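Local coordinates for integron gene cassette protein HFX_CASS2 (Uncultured bacterium, PDB 3FXH) that is of unknown function but is carried on an integron gene cassette of the mobile metagenome and forms an all-helical chain that pairs with a second copy, at residues Ile94-Ala97 against Phe98-Ala102; Val106-Phe110 against Gly111-Asn115. All blocks are in the same frame, centred on the assembly; numbering follows the deposited sequence.

How the contacts relate
Contact 1 is two successive turns of helix 88-102, partly buried, with its centre about 8 Å from that of the chain; contact 2 lies nearer the surface, about 16 Å from that centre, in the loop that carries the chain from this helix into helix 116-131. Their centres are about 17 Å apart, and they do not touch each other beyond following in series. Both use helix 116-131 as a neighbour. In 94-102 regular backbone bonds carry side chains packed against the four other helices, and the second subunit does not touch it. In 106-115 a short 3-10 turn is followed by a glycine that reverses the chain, Glu108 and Lys113 form a salt bridge, and the other subunit binds the loop backbone directly.

Contact 1: residues Ile94-Ala97 against Phe98-Ala102; sequences IENA and FGRHA
Ile94 and Phe98, one helical turn apart, lie side by side and point the same way. The methyl CG2 of Ile94 meets the rim of the ring in its plane, 3.7 Å from Phe98 CE2. The same ring edge passes the backbone, with Phe98 CD2 3.3 Å from Ile94 O, while that oxygen accepts from Phe98 N in a bond nearly along the C=O axis (3.0 Å).

Arg100, two residues past the ring, bends at chi3 (-78°), which folds the guanidinium back over its own helix: one face rests on Ala97 CA, and Arg100 NH2 comes within 3.5 Å of Ala97 CB. His101 instead turns a carbon edge to the backbone, His101 CD2 being 3.0 Å from Ala97 O. That carbonyl already holds the N-H of His101 in a straight bond, 170° at the hydrogen. Gly99 N to Glu95 O and Arg100 N to Asn96 O (2.9 Å) complete the run of alpha-helical bonds.

Farther out, Ile94 packs on helix 24-43, and Phe98 lies among Phe53, Phe62 and Cys124. Arg100 NH2 forms a salt bridge with Glu130 of helix 116-131. The carboxylate of Glu95 reaches the backbone N-H groups of Ile63 and Ala64, at the start of helix 62-69.

Ile94 and Phe98 thus enter the apolar interior, while Glu95 and Arg100 hold polar partners in helices 62-69 and 116-131, and the N-H groups received by Glu95 probably favour its ionised form.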
loop_
_atom_site.group_PDB
_atom_site.type_symbol
_atom_site.label_atom_id
_atom_site.label_comp_id
_atom_site.label_asym_id
_atom_site.label_seq_id
_atom_site.Cartn_x
_atom_site.Cartn_y
_atom_site.Cartn_z
ATOM N N ILE A 94 -15.504 3.114 -5.024
ATOM C CA ILE A 94 -14.342 2.239 -4.931
ATOM C C ILE A 94 -14.469 0.992 -5.817
ATOM O O ILE A 94 -13.549 0.675 -6.568
ATOM C CB ILE A 94 -14.037 1.870 -3.464
ATOM C CG1 ILE A 94 -13.597 3.121 -2.699
ATOM C CG2 ILE A 94 -12.948 0.785 -3.371
ATOM C CD1 ILE A 94 -13.458 2.899 -1.225
ATOM N N GLU A 95 -15.597 0.282 -5.738
ATOM C CA GLU A 95 -15.787 -0.903 -6.584
ATOM C C GLU A 95 -15.659 -0.576 -8.073
ATOM O O GLU A 95 -15.062 -1.331 -8.839
ATOM C CB GLU A 95 -17.147 -1.561 -6.316
ATOM C CG GLU A 95 -17.308 -2.095 -4.901
ATOM C CD GLU A 95 -16.637 -3.440 -4.682
ATOM O OE1 GLU A 95 -15.540 -3.683 -5.237
ATOM O OE2 GLU A 95 -17.206 -4.258 -3.932
ATOM N N ASN A 96 -16.258 0.536 -8.488
ATOM C CA ASN A 96 -16.185 0.956 -9.880
ATOM C C ASN A 96 -14.761 1.357 -10.246
ATOM O O ASN A 96 -14.295 1.105 -11.360
ATOM C CB ASN A 96 -17.144 2.119 -10.144
ATOM C CG ASN A 96 -16.937 2.745 -11.514
ATOM O OD1 ASN A 96 -17.480 2.273 -12.514
ATOM N ND2 ASN A 96 -16.150 3.810 -11.564
ATOM N N ALA A 97 -14.074 1.985 -9.302
ATOM C CA ALA A 97 -12.704 2.427 -9.537
ATOM C C ALA A 97 -11.785 1.228 -9.786
ATOM O O ALA A 97 -10.943 1.263 -10.675
ATOM C CB ALA A 97 -12.208 3.274 -8.388
ATOM N N PHE A 98 -11.960 0.151 -9.021
ATOM C CA PHE A 98 -11.194 -1.067 -9.292
ATOM C C PHE A 98 -11.466 -1.579 -10.703
ATOM O O PHE A 98 -10.548 -1.965 -11.425
ATOM C CB PHE A 98 -11.519 -2.165 -8.277
ATOM C CG PHE A 98 -10.662 -2.121 -7.047
ATOM C CD1 PHE A 98 -9.411 -2.721 -7.034
ATOM C CD2 PHE A 98 -11.104 -1.474 -5.908
ATOM C CE1 PHE A 98 -8.619 -2.679 -5.904
ATOM C CE2 PHE A 98 -10.317 -1.430 -4.781
ATOM C CZ PHE A 98 -9.066 -2.026 -4.779
ATOM N N GLY A 99 -12.740 -1.589 -11.084
ATOM C CA GLY A 99 -13.137 -2.029 -12.409
ATOM C C GLY A 99 -12.427 -1.232 -13.485
ATOM O O GLY A 99 -11.869 -1.803 -14.426
ATOM N N ARG A 100 -12.434 0.089 -13.332
ATOM C CA ARG A 100 -11.821 0.991 -14.311
ATOM C C ARG A 100 -10.316 0.781 -14.432
ATOM O O ARG A 100 -9.777 0.664 -15.533
ATOM C CB ARG A 100 -12.095 2.453 -13.947
ATOM C CG ARG A 100 -13.541 2.882 -14.131
ATOM C CD ARG A 100 -13.708 4.385 -13.933
ATOM N NE ARG A 100 -13.729 4.796 -12.526
ATOM C CZ ARG A 100 -12.744 5.454 -11.921
ATOM N NH1 ARG A 100 -11.640 5.759 -12.588
ATOM N NH2 ARG A 100 -12.863 5.806 -10.646
ATOM N N HIS A 101 -9.634 0.756 -13.292
ATOM C CA HIS A 101 -8.184 0.629 -13.298
ATOM C C HIS A 101 -7.730 -0.767 -13.727
ATOM O O HIS A 101 -6.777 -0.901 -14.501
ATOM C CB HIS A 101 -7.589 1.042 -11.945
ATOM C CG HIS A 101 -7.717 2.507 -11.655
ATOM N ND1 HIS A 101 -6.815 3.441 -12.121
ATOM C CD2 HIS A 101 -8.642 3.200 -10.947
ATOM C CE1 HIS A 101 -7.181 4.644 -11.713
ATOM N NE2 HIS A 101 -8.286 4.526 -10.998
ATOM N N ALA A 102 -8.420 -1.806 -13.263
ATOM C CA ALA A 102 -8.028 -3.166 -13.629
ATOM C C ALA A 102 -8.300 -3.438 -15.112
ATOM O O ALA A 102 -7.810 -4.419 -15.669
ATOM C CB ALA A 102 -8.727 -4.193 -12.760
#

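Contact 2: residues Val106-Phe110 against Gly111-Asn115; sequences VMEDF and GLKSN
Gly111 N approaches Glu108 O from almost straight above the carbonyl plane, 82° out of it and so off the lone pairs, although its N-H points fairly straight at the oxygen, 3.1 Å from N to O. It is the inner bond of a Schellman-like motif that ends the 3-10 turn 107-109; the outer one runs from Leu112 N to Met107 O, also 3.1 Å. Gly111 supplies the reversal with a positive phi (69°), a region glycine enters easily. Met107 O is gripped twice, since Phe110 N reaches it from the face opposite Leu112 N.

An apolar contact between the residues at the two ends of the outer bond, Met107 and Leu112, is present too. Met107, a selenomethionine here, leaves the turn with its chain bent at both chi2 and chi3, which curls it round to the chain that follows the glycine. Its methyl CE sits 3.9 Å from Leu112 CB and presses tightly on the backbone beyond, 3.2 Å from Lys113 C. Leu119 of helix 116-131 packs against both Met107 and Phe110.

On the outer side Glu108 and Lys113 cross at about a right angle and join in a salt bridge. The other carboxylate oxygen, Glu108 OE1, pairs with Arg50, so this acid lies between two bases and is probably ionised. Asp43 of the second subunit takes the backbone N-H groups of Lys113, Ser114 and Asn115, and Arg40 of that subunit gives a bond to Gly111 O, which makes the loop part of the dimer interface. Asn115 is the N-cap of helix 116-131, its OD1 accepting from Leu117 N.

In the salt bridge, Lys113 NZ lies 2.8 Å from Glu108 OE2 and uses the anti lone pair of that oxygen.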
loop_
_atom_site.group_PDB
_atom_site.type_symbol
_atom_site.label_atom_id
_atom_site.label_comp_id
_atom_site.label_asym_id
_atom_site.label_seq_id
_atom_site.Cartn_x
_atom_site.Cartn_y
_atom_site.Cartn_z
ATOM N N VAL A 106 -1.999 -4.200 -15.756
ATOM C CA VAL A 106 -1.779 -5.610 -15.447
ATOM C C VAL A 106 -0.649 -5.771 -14.441
ATOM O O VAL A 106 0.071 -4.816 -14.132
ATOM C CB VAL A 106 -1.414 -6.424 -16.693
ATOM C CG1 VAL A 106 -2.565 -6.415 -17.682
ATOM C CG2 VAL A 106 -0.119 -5.895 -17.309
HETATM N N MSE A 107 -0.512 -6.986 -13.919
HETATM C CA MSE A 107 0.499 -7.296 -12.921
HETATM C C MSE A 107 1.850 -6.685 -13.269
HETATM O O MSE A 107 2.506 -6.070 -12.428
HETATM C CB MSE A 107 0.656 -8.814 -12.794
HETATM C CG MSE A 107 -0.602 -9.522 -12.404
HETATM SE SE MSE A 107 -0.959 -9.286 -10.513
HETATM C CE MSE A 107 0.348 -10.566 -9.836
ATOM N N GLU A 108 2.264 -6.871 -14.518
ATOM C CA GLU A 108 3.615 -6.515 -14.924
ATOM C C GLU A 108 3.851 -5.015 -14.936
ATOM O O GLU A 108 4.994 -4.567 -14.955
ATOM C CB GLU A 108 3.929 -7.110 -16.303
ATOM C CG GLU A 108 4.187 -8.607 -16.289
ATOM C CD GLU A 108 2.916 -9.431 -16.258
ATOM O OE1 GLU A 108 1.814 -8.847 -16.378
ATOM O OE2 GLU A 108 3.025 -10.670 -16.120
ATOM N N ASP A 109 2.766 -4.242 -14.942
ATOM C CA ASP A 109 2.864 -2.787 -14.958
ATOM C C ASP A 109 3.408 -2.303 -13.624
ATOM O O ASP A 109 3.884 -1.179 -13.512
ATOM C CB ASP A 109 1.492 -2.148 -15.217
ATOM C CG ASP A 109 1.072 -2.202 -16.677
ATOM O OD1 ASP A 109 1.941 -2.270 -17.565
ATOM O OD2 ASP A 109 -0.144 -2.160 -16.935
ATOM N N PHE A 110 3.323 -3.157 -12.606
ATOM C CA PHE A 110 3.859 -2.840 -11.297
ATOM C C PHE A 110 4.954 -3.821 -10.868
ATOM O O PHE A 110 5.329 -3.913 -9.684
ATOM C CB PHE A 110 2.720 -2.752 -10.285
ATOM C CG PHE A 110 1.666 -1.747 -10.672
ATOM C CD1 PHE A 110 1.838 -0.404 -10.382
ATOM C CD2 PHE A 110 0.522 -2.141 -11.355
ATOM C CE1 PHE A 110 0.871 0.529 -10.743
ATOM C CE2 PHE A 110 -0.444 -1.215 -11.719
ATOM C CZ PHE A 110 -0.265 0.124 -11.420
ATOM N N GLY A 111 5.494 -4.534 -11.857
ATOM C CA GLY A 111 6.596 -5.444 -11.616
ATOM C C GLY A 111 6.228 -6.662 -10.791
ATOM O O GLY A 111 7.079 -7.233 -10.113
ATOM N N LEU A 112 4.967 -7.071 -10.865
ATOM C CA LEU A 112 4.491 -8.238 -10.120
ATOM C C LEU A 112 4.272 -9.427 -11.043
ATOM O O LEU A 112 4.229 -9.283 -12.268
ATOM C CB LEU A 112 3.163 -7.928 -9.431
ATOM C CG LEU A 112 3.103 -6.796 -8.409
ATOM C CD1 LEU A 112 1.650 -6.393 -8.151
ATOM C CD2 LEU A 112 3.771 -7.215 -7.102
ATOM N N LYS A 113 4.082 -10.597 -10.448
ATOM C CA LYS A 113 3.822 -11.790 -11.234
ATOM C C LYS A 113 2.669 -12.618 -10.692
ATOM O O LYS A 113 1.814 -13.064 -11.454
ATOM C CB LYS A 113 5.088 -12.662 -11.319
ATOM C CG LYS A 113 6.083 -12.209 -12.363
ATOM C CD LYS A 113 5.531 -12.457 -13.756
ATOM C CE LYS A 113 6.380 -11.797 -14.832
ATOM N NZ LYS A 113 5.646 -11.760 -16.132
ATOM N N SER A 114 2.652 -12.831 -9.378
ATOM C CA SER A 114 1.842 -13.913 -8.815
ATOM C C SER A 114 0.597 -13.490 -8.038
ATOM O O SER A 114 -0.516 -13.882 -8.370
ATOM C CB SER A 114 2.706 -14.801 -7.924
ATOM O OG SER A 114 3.819 -15.294 -8.648
ATOM N N ASN A 115 0.799 -12.729 -6.977
ATOM C CA ASN A 115 -0.277 -12.442 -6.056
ATOM C C ASN A 115 -1.009 -11.152 -6.443
ATOM O O ASN A 115 -0.506 -10.047 -6.207
ATOM C CB ASN A 115 0.274 -12.349 -4.631
ATOM C CG ASN A 115 -0.823 -12.307 -3.596
ATOM O OD1 ASN A 115 -1.984 -12.074 -3.929
ATOM N ND2 ASN A 115 -0.469 -12.538 -2.334
#